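Local coordinates for protein gingipain R (Porphyromonas gingivalis, PDB 1CVR) that cleaves proteins at arginine as an Arg-specific bacterial cysteine proteinase built on a caspase-like fold, at residues A[133-136]-A[137-141]; A[197-200]-A[201-205]; A[18-21]-A[22-25]. All blocks are in the same frame, centred on the assembly; numbering follows the deposited sequence.

Interaction 1. Residues A[133-136]-A[137-141]; sequences RNIT and TEDKW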
loop_
_atom_site.group_PDB
_atom_site.type_symbol
_atom_site.label_atom_id
_atom_site.label_comp_id
_atom_site.label_asym_id
_atom_site.label_seq_id
_atom_site.Cartn_x
_atom_site.Cartn_y
_atom_site.Cartn_z
ATOM N N ARG A 133 4.616 -9.294 -8.171
ATOM C CA ARG A 133 5.127 -10.102 -9.272
ATOM C C ARG A 133 5.148 -11.610 -9.114
ATOM O O ARG A 133 4.799 -12.334 -10.044
ATOM C CB ARG A 133 6.556 -9.666 -9.604
ATOM C CG ARG A 133 7.121 -10.261 -10.892
ATOM C CD ARG A 133 8.513 -9.713 -11.171
ATOM N NE ARG A 133 9.444 -10.185 -10.155
ATOM C CZ ARG A 133 10.684 -9.737 -9.989
ATOM N NH1 ARG A 133 11.162 -8.782 -10.780
ATOM N NH2 ARG A 133 11.452 -10.260 -9.034
ATOM N N ASN A 134 5.533 -12.072 -7.932
ATOM C CA ASN A 134 5.740 -13.494 -7.697
ATOM C C ASN A 134 4.753 -14.370 -6.915
ATOM O O ASN A 134 5.067 -15.523 -6.628
ATOM C CB ASN A 134 7.145 -13.619 -7.109
ATOM C CG ASN A 134 8.216 -13.070 -8.058
ATOM O OD1 ASN A 134 9.198 -12.467 -7.635
ATOM N ND2 ASN A 134 8.030 -13.301 -9.347
ATOM N N ILE A 135 3.573 -13.855 -6.579
ATOM C CA ILE A 135 2.583 -14.656 -5.854
ATOM C C ILE A 135 1.926 -15.648 -6.827
ATOM O O ILE A 135 1.523 -15.272 -7.926
ATOM C CB ILE A 135 1.495 -13.753 -5.216
ATOM C CG1 ILE A 135 2.119 -12.871 -4.132
ATOM C CG2 ILE A 135 0.357 -14.602 -4.651
ATOM C CD1 ILE A 135 2.801 -13.651 -3.039
ATOM N N THR A 136 1.821 -16.911 -6.417
ATOM C CA THR A 136 1.228 -17.953 -7.264
ATOM C C THR A 136 0.006 -18.633 -6.619
ATOM O O THR A 136 -0.403 -18.289 -5.499
ATOM C CB THR A 136 2.249 -19.051 -7.573
ATOM O OG1 THR A 136 2.425 -19.867 -6.413
ATOM C CG2 THR A 136 3.590 -18.448 -7.923
ATOM N N THR A 137 -0.567 -19.603 -7.328
ATOM C CA THR A 137 -1.732 -20.338 -6.844
ATOM C C THR A 137 -1.367 -21.158 -5.618
ATOM O O THR A 137 -2.241 -21.664 -4.925
ATOM C CB THR A 137 -2.287 -21.318 -7.919
ATOM O OG1 THR A 137 -1.233 -22.195 -8.350
ATOM C CG2 THR A 137 -2.846 -20.560 -9.115
ATOM N N GLU A 138 -0.076 -21.290 -5.339
ATOM C CA GLU A 138 0.348 -22.065 -4.184
ATOM C C GLU A 138 0.490 -21.258 -2.888
ATOM O O GLU A 138 0.762 -21.824 -1.828
ATOM C CB GLU A 138 1.646 -22.799 -4.504
ATOM C CG GLU A 138 1.496 -23.749 -5.693
ATOM C CD GLU A 138 0.276 -24.660 -5.572
ATOM O OE1 GLU A 138 0.149 -25.364 -4.545
ATOM O OE2 GLU A 138 -0.559 -24.673 -6.512
ATOM N N ASP A 139 0.309 -19.943 -2.978
ATOM C CA ASP A 139 0.378 -19.094 -1.789
ATOM C C ASP A 139 -0.985 -19.178 -1.108
ATOM O O ASP A 139 -1.827 -18.292 -1.238
ATOM C CB ASP A 139 0.735 -17.667 -2.204
ATOM C CG ASP A 139 2.214 -17.527 -2.518
ATOM O OD1 ASP A 139 3.004 -17.509 -1.555
ATOM O OD2 ASP A 139 2.597 -17.467 -3.708
ATOM N N LYS A 140 -1.171 -20.277 -0.380
ATOM C CA LYS A 140 -2.419 -20.591 0.307
ATOM C C LYS A 140 -2.718 -19.785 1.561
ATOM O O LYS A 140 -3.794 -19.928 2.131
ATOM C CB LYS A 140 -2.445 -22.070 0.685
ATOM C CG LYS A 140 -2.255 -23.052 -0.458
ATOM C CD LYS A 140 -3.301 -22.907 -1.533
ATOM C CE LYS A 140 -3.392 -24.190 -2.350
ATOM N NZ LYS A 140 -2.053 -24.663 -2.802
ATOM N N TRP A 141 -1.774 -18.964 2.007
ATOM C CA TRP A 141 -1.998 -18.142 3.196
ATOM C C TRP A 141 -2.920 -16.961 2.889
ATOM O O TRP A 141 -3.414 -16.302 3.800
ATOM C CB TRP A 141 -0.663 -17.616 3.750
ATOM C CG TRP A 141 0.207 -17.054 2.675
ATOM C CD1 TRP A 141 0.979 -17.770 1.796
ATOM C CD2 TRP A 141 0.308 -15.679 2.272
ATOM N NE1 TRP A 141 1.546 -16.929 0.876
ATOM C CE2 TRP A 141 1.152 -15.641 1.140
ATOM C CE3 TRP A 141 -0.232 -14.479 2.756
ATOM C CZ2 TRP A 141 1.471 -14.445 0.477
ATOM C CZ3 TRP A 141 0.086 -13.280 2.094
ATOM C CH2 TRP A 141 0.932 -13.280 0.964
HETATM O O HOH W 1 5.290 -16.935 -4.228
#
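Asp139 folds its carboxylate back onto the start of its own turn, where OD2 takes the backbone N-H of Thr136 at 2.9 Å from N in a nearly straight bond (172°). Its other oxygen, OD1, accepts the indole NE1 of Trp141 at 2.9 Å, OD1 lying close to the plane of the indole. Both bonds use anti lone pairs, the ones facing away from the other oxygen, so the two grips come from opposite ends of the carboxylate and should fix its rotation about CB-CG. With CG beside the backbone N (chi1 -77°), the carboxylate points back at the N-H of Thr136. The chain beneath is a type I beta turn from Thr136 to Asp139, closed by Asp139 N to Thr136 O at 3.1 Å. Thr136 adds an ST turn, its OG1 accepting Glu138 N.

The tight side is lined by Ile135, whose CG2 lies against the Asp139 side chain, 3.8 Å from OD2, and whose CD1 meets the edge of the Trp141 ring at CZ2, 3.8 Å away. Ile135 and Trp141 are both buried. On the looser side a water lies 2.8 Å from both Asn134 O and Asp139 OD2, bridging the two, and the exposed side chain of Glu138 is bent back on itself. Its OE1 forms a salt bridge with Lys140 NZ at 2.9 Å, and OE2 accepts a hydrogen bond from Thr137 OG1. A bound zinc ion lies about 3 Å from the Asn134 side chain.

Loop residues surround the turn: Ile135 packs on Leu142 and Arg347, Thr137 on Glu353 and Trp141 on Gln235. The whole stretch leads from the end of helix 118-133 into strand 144-149.

Interaction 2. Residues A[197-200]-A[201-205]; sequences DAFN and GGISL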
loop_
_atom_site.group_PDB
_atom_site.type_symbol
_atom_site.label_atom_id
_atom_site.label_comp_id
_atom_site.label_asym_id
_atom_site.label_seq_id
_atom_site.Cartn_x
_atom_site.Cartn_y
_atom_site.Cartn_z
ATOM N N ASP A 197 1.957 -16.868 16.596
ATOM C CA ASP A 197 1.423 -18.079 15.960
ATOM C C ASP A 197 0.533 -17.779 14.760
ATOM O O ASP A 197 0.560 -18.501 13.760
ATOM C CB ASP A 197 0.614 -18.932 16.955
ATOM C CG ASP A 197 1.481 -19.568 18.036
ATOM O OD1 ASP A 197 2.714 -19.643 17.860
ATOM O OD2 ASP A 197 0.921 -20.015 19.059
ATOM N N ALA A 198 -0.268 -16.722 14.860
ATOM C CA ALA A 198 -1.174 -16.349 13.770
ATOM C C ALA A 198 -0.370 -15.922 12.537
ATOM O O ALA A 198 -0.618 -16.401 11.429
ATOM C CB ALA A 198 -2.111 -15.222 14.224
ATOM N N PHE A 199 0.578 -15.009 12.726
ATOM C CA PHE A 199 1.437 -14.585 11.631
ATOM C C PHE A 199 2.175 -15.786 11.022
ATOM O O PHE A 199 2.195 -15.970 9.809
ATOM C CB PHE A 199 2.502 -13.594 12.108
ATOM C CG PHE A 199 2.089 -12.145 12.040
ATOM C CD1 PHE A 199 1.276 -11.573 13.017
ATOM C CD2 PHE A 199 2.549 -11.340 10.999
ATOM C CE1 PHE A 199 0.931 -10.213 12.958
ATOM C CE2 PHE A 199 2.212 -9.985 10.933
ATOM C CZ PHE A 199 1.408 -9.423 11.908
ATOM N N ASN A 200 2.791 -16.605 11.868
ATOM C CA ASN A 200 3.558 -17.734 11.355
ATOM C C ASN A 200 2.727 -18.798 10.663
ATOM O O ASN A 200 3.251 -19.568 9.851
ATOM C CB ASN A 200 4.416 -18.342 12.467
ATOM C CG ASN A 200 5.500 -17.391 12.921
ATOM O OD1 ASN A 200 5.805 -16.418 12.223
ATOM N ND2 ASN A 200 6.101 -17.662 14.067
ATOM N N GLY A 201 1.431 -18.810 10.958
ATOM C CA GLY A 201 0.544 -19.777 10.341
ATOM C C GLY A 201 0.135 -19.357 8.939
ATOM O O GLY A 201 -0.222 -20.204 8.125
ATOM N N GLY A 202 0.178 -18.049 8.664
ATOM C CA GLY A 202 -0.196 -17.545 7.356
ATOM C C GLY A 202 -1.483 -16.731 7.327
ATOM O O GLY A 202 -2.573 -17.280 7.475
ATOM N N ILE A 203 -1.359 -15.419 7.127
ATOM C CA ILE A 203 -2.512 -14.522 7.057
ATOM C C ILE A 203 -2.197 -13.403 6.072
ATOM O O ILE A 203 -1.031 -13.039 5.902
ATOM C CB ILE A 203 -2.859 -13.912 8.446
ATOM C CG1 ILE A 203 -1.593 -13.350 9.090
ATOM C CG2 ILE A 203 -3.567 -14.972 9.346
ATOM C CD1 ILE A 203 -1.833 -12.655 10.417
ATOM N N SER A 204 -3.221 -12.852 5.414
ATOM C CA SER A 204 -2.972 -11.791 4.439
ATOM C C SER A 204 -3.576 -10.441 4.810
ATOM O O SER A 204 -3.358 -9.454 4.108
ATOM C CB SER A 204 -3.481 -12.213 3.050
ATOM O OG SER A 204 -4.876 -12.455 3.055
ATOM N N LEU A 205 -4.340 -10.409 5.904
ATOM C CA LEU A 205 -4.984 -9.190 6.392
ATOM C C LEU A 205 -5.116 -9.192 7.918
ATOM O O LEU A 205 -5.494 -10.206 8.526
ATOM C CB LEU A 205 -6.393 -9.047 5.803
ATOM C CG LEU A 205 -7.290 -7.947 6.394
ATOM C CD1 LEU A 205 -6.701 -6.563 6.162
ATOM C CD2 LEU A 205 -8.675 -8.053 5.775
HETATM O O HOH W 2 -2.560 -18.403 10.471
HETATM O O HOH W 3 1.368 -14.509 7.484
#
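The carbonyl oxygen of Ala198 is approached by three donors at the end of helix 192-201: Gly201 N at 3.2 Å and Gly202 N at 3.3 Å, both weak and bent, and a water that donates from 2.9 Å. The same water donates to Gly202 O, spanning the last turn. One residue on, Phe199 O accepts Gly202 N at 3.1 Å, the one bond among these backbone pairs that is not weak, although the donor stands above the carbonyl plane rather than on a lone pair and the N-H is inclined (139°). A second water lies 2.9 Å from Phe199 O and accepts Ile203 N at the same length, so it extends the helix's hydrogen bonding past the last turn.

The chain leaves the helix at Gly202, whose phi is positive (111°), a conformation suited to glycine because any CB would crowd the carbonyl O of Gly201; this turns Ile203 back toward the helix. With CG1 set between the backbone N and the carbonyl carbon (chi1 49°), Ile203 lays its CD1 against Phe199 CA at 4.0 Å. That methyl also sits over one face of the Phe199 ring, offset toward the rim, while CG2 of Ile203 comes to 3.9 Å from Ala198 O. Ala198 and Ile203 both pack on Leu146 of strand 144-149, and Phe199 on Ile239 of strand 238-242. The helix thus lies against the sheet as the crossover of a beta-alpha-beta unit from strand 181-186 to strand 205-209.

Asn200 OD1 accepts Thr231 N, and Gly202 O accepts Gln144 NE2. At this helix end, where the dipole would be expected to place partial negative charge, the last carbonyls share mostly weak, bent N-H bonds and water, while Ile203 and Phe199 pack on the side facing the sheet.

Interaction 3. Residues A[18-21]-A[22-25]; sequences KKYE and GDIK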
loop_
_atom_site.group_PDB
_atom_site.type_symbol
_atom_site.label_atom_id
_atom_site.label_comp_id
_atom_site.label_asym_id
_atom_site.label_seq_id
_atom_site.Cartn_x
_atom_site.Cartn_y
_atom_site.Cartn_z
ATOM N N LYS A 18 19.296 11.171 -0.842
ATOM C CA LYS A 18 20.486 10.933 -1.640
ATOM C C LYS A 18 21.253 9.667 -1.313
ATOM O O LYS A 18 21.667 8.961 -2.227
ATOM C CB LYS A 18 21.433 12.138 -1.575
ATOM C CG LYS A 18 22.594 11.995 -2.536
ATOM C CD LYS A 18 23.402 13.259 -2.691
ATOM C CE LYS A 18 24.399 13.082 -3.827
ATOM N NZ LYS A 18 23.685 12.683 -5.090
ATOM N N LYS A 19 21.427 9.347 -0.033
ATOM C CA LYS A 19 22.176 8.146 0.311
ATOM C C LYS A 19 21.544 6.824 -0.135
ATOM O O LYS A 19 22.181 5.776 -0.028
ATOM C CB LYS A 19 22.468 8.093 1.808
ATOM C CG LYS A 19 21.268 8.006 2.722
ATOM C CD LYS A 19 21.767 7.940 4.167
ATOM C CE LYS A 19 20.638 7.877 5.158
ATOM N NZ LYS A 19 21.144 7.899 6.565
ATOM N N TYR A 20 20.303 6.866 -0.619
ATOM C CA TYR A 20 19.634 5.662 -1.103
ATOM C C TYR A 20 19.373 5.750 -2.606
ATOM O O TYR A 20 18.769 4.852 -3.194
ATOM C CB TYR A 20 18.302 5.456 -0.376
ATOM C CG TYR A 20 18.461 5.226 1.107
ATOM C CD1 TYR A 20 19.249 4.175 1.584
ATOM C CD2 TYR A 20 17.878 6.087 2.033
ATOM C CE1 TYR A 20 19.461 3.993 2.947
ATOM C CE2 TYR A 20 18.084 5.915 3.410
ATOM C CZ TYR A 20 18.881 4.866 3.856
ATOM O OH TYR A 20 19.122 4.706 5.204
ATOM N N GLU A 21 19.825 6.834 -3.230
ATOM C CA GLU A 21 19.607 7.028 -4.660
ATOM C C GLU A 21 19.979 5.827 -5.522
ATOM O O GLU A 21 19.216 5.424 -6.400
ATOM C CB GLU A 21 20.357 8.278 -5.148
ATOM C CG GLU A 21 20.492 8.402 -6.668
ATOM C CD GLU A 21 21.038 9.763 -7.116
ATOM O OE1 GLU A 21 21.949 10.308 -6.445
ATOM O OE2 GLU A 21 20.566 10.280 -8.156
ATOM N N GLY A 22 21.145 5.246 -5.267
ATOM C CA GLY A 22 21.571 4.122 -6.078
ATOM C C GLY A 22 20.986 2.774 -5.718
ATOM O O GLY A 22 21.330 1.774 -6.340
ATOM N N ASP A 23 20.088 2.730 -4.745
ATOM C CA ASP A 23 19.528 1.454 -4.320
ATOM C C ASP A 23 18.065 1.210 -4.693
ATOM O O ASP A 23 17.537 0.135 -4.431
ATOM C CB ASP A 23 19.676 1.338 -2.804
ATOM C CG ASP A 23 21.111 1.552 -2.339
ATOM O OD1 ASP A 23 21.970 0.702 -2.649
ATOM O OD2 ASP A 23 21.380 2.579 -1.677
ATOM N N ILE A 24 17.416 2.190 -5.310
ATOM C CA ILE A 24 15.999 2.068 -5.644
ATOM C C ILE A 24 15.662 1.628 -7.075
ATOM O O ILE A 24 14.492 1.418 -7.406
ATOM C CB ILE A 24 15.290 3.415 -5.377
ATOM C CG1 ILE A 24 15.781 4.470 -6.366
ATOM C CG2 ILE A 24 15.640 3.910 -3.974
ATOM C CD1 ILE A 24 15.098 5.808 -6.233
ATOM N N LYS A 25 16.682 1.477 -7.911
ATOM C CA LYS A 25 16.484 1.109 -9.310
ATOM C C LYS A 25 15.538 -0.065 -9.563
ATOM O O LYS A 25 14.612 0.051 -10.357
ATOM C CB LYS A 25 17.833 0.801 -9.968
ATOM C CG LYS A 25 17.764 0.685 -11.484
ATOM C CD LYS A 25 19.105 0.245 -12.073
ATOM C CE LYS A 25 19.128 0.380 -13.597
ATOM N NZ LYS A 25 18.061 -0.416 -14.275
HETATM O O HOH W 4 18.772 3.590 -7.974
#
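Ile24 lays its CG2 methyl against the carbonyl of Tyr20, 3.4 Å from O, and its CG1 against Glu21 O at 3.6 Å, so that the side chain spans two successive carbonyls of the preceding turn. It does so with CG1 between the backbone N and the carbonyl carbon (chi1 68°), which leaves CG2 beside the backbone N and within reach of Tyr20 O. The turn is held by Asp23 N, which donates to the same Tyr20 O at 2.9 Å with an N-H...O angle of 161°, from above the carbonyl plane. Two residues earlier, an overlapping bond joins Glu21 N to Lys18 O at 3.0 Å.

Asp23 brings its carboxylate back toward Tyr20: OD2 is 3.6 Å from Tyr20 CA and at the edge of the ring, near its plane, while one face of the ring carries CG of Lys19. The polar partner of OD2 is Lys118 at the start of helix 118-133, whose NZ also donates to Lys19 O. Tyr20, Asp23 and Ile24 all pack on Leu121 of that helix, and Ile24 also reaches Val40 of strand 37-42. This places the turn at the head of the crossover from strand 11-16 through helix 25-33 to strand 37-42.

On the exposed flank the extended Glu21 forms a salt bridge with Lys18, NZ to OE1 at 3.2 Å, which is weak as a hydrogen bond. Charge is therefore divided: the pair between Lys18 and Glu21 remains on the outside, whereas the lysine ammonium of Lys118 probably stabilises both the Asp23 carboxylate and the carbonyl of Lys19 beside a largely apolar seat.

Interactions 1 and 2 form one continuous patch, their centres about 14 Å apart: Trp141 CB lies 3.6 Å from Gly202 CA, and its CE3 is the same distance from Ile203 O. The indole thereby packs the approach to strand 144-149 against the approach to its neighbour in the sheet, strand 205-209. Interaction 3 stands apart, about 29 Å from interaction 1 between centres and 32 Å from interaction 2. Helix 118-133 nevertheless spans from 3 to 1, beginning beside residues 18-25 and running into residues 133-141. Whereas zinc lies beside interaction 1, a calcium ion is about 11 Å from the Tyr20 side chain, too far for a ligand contact.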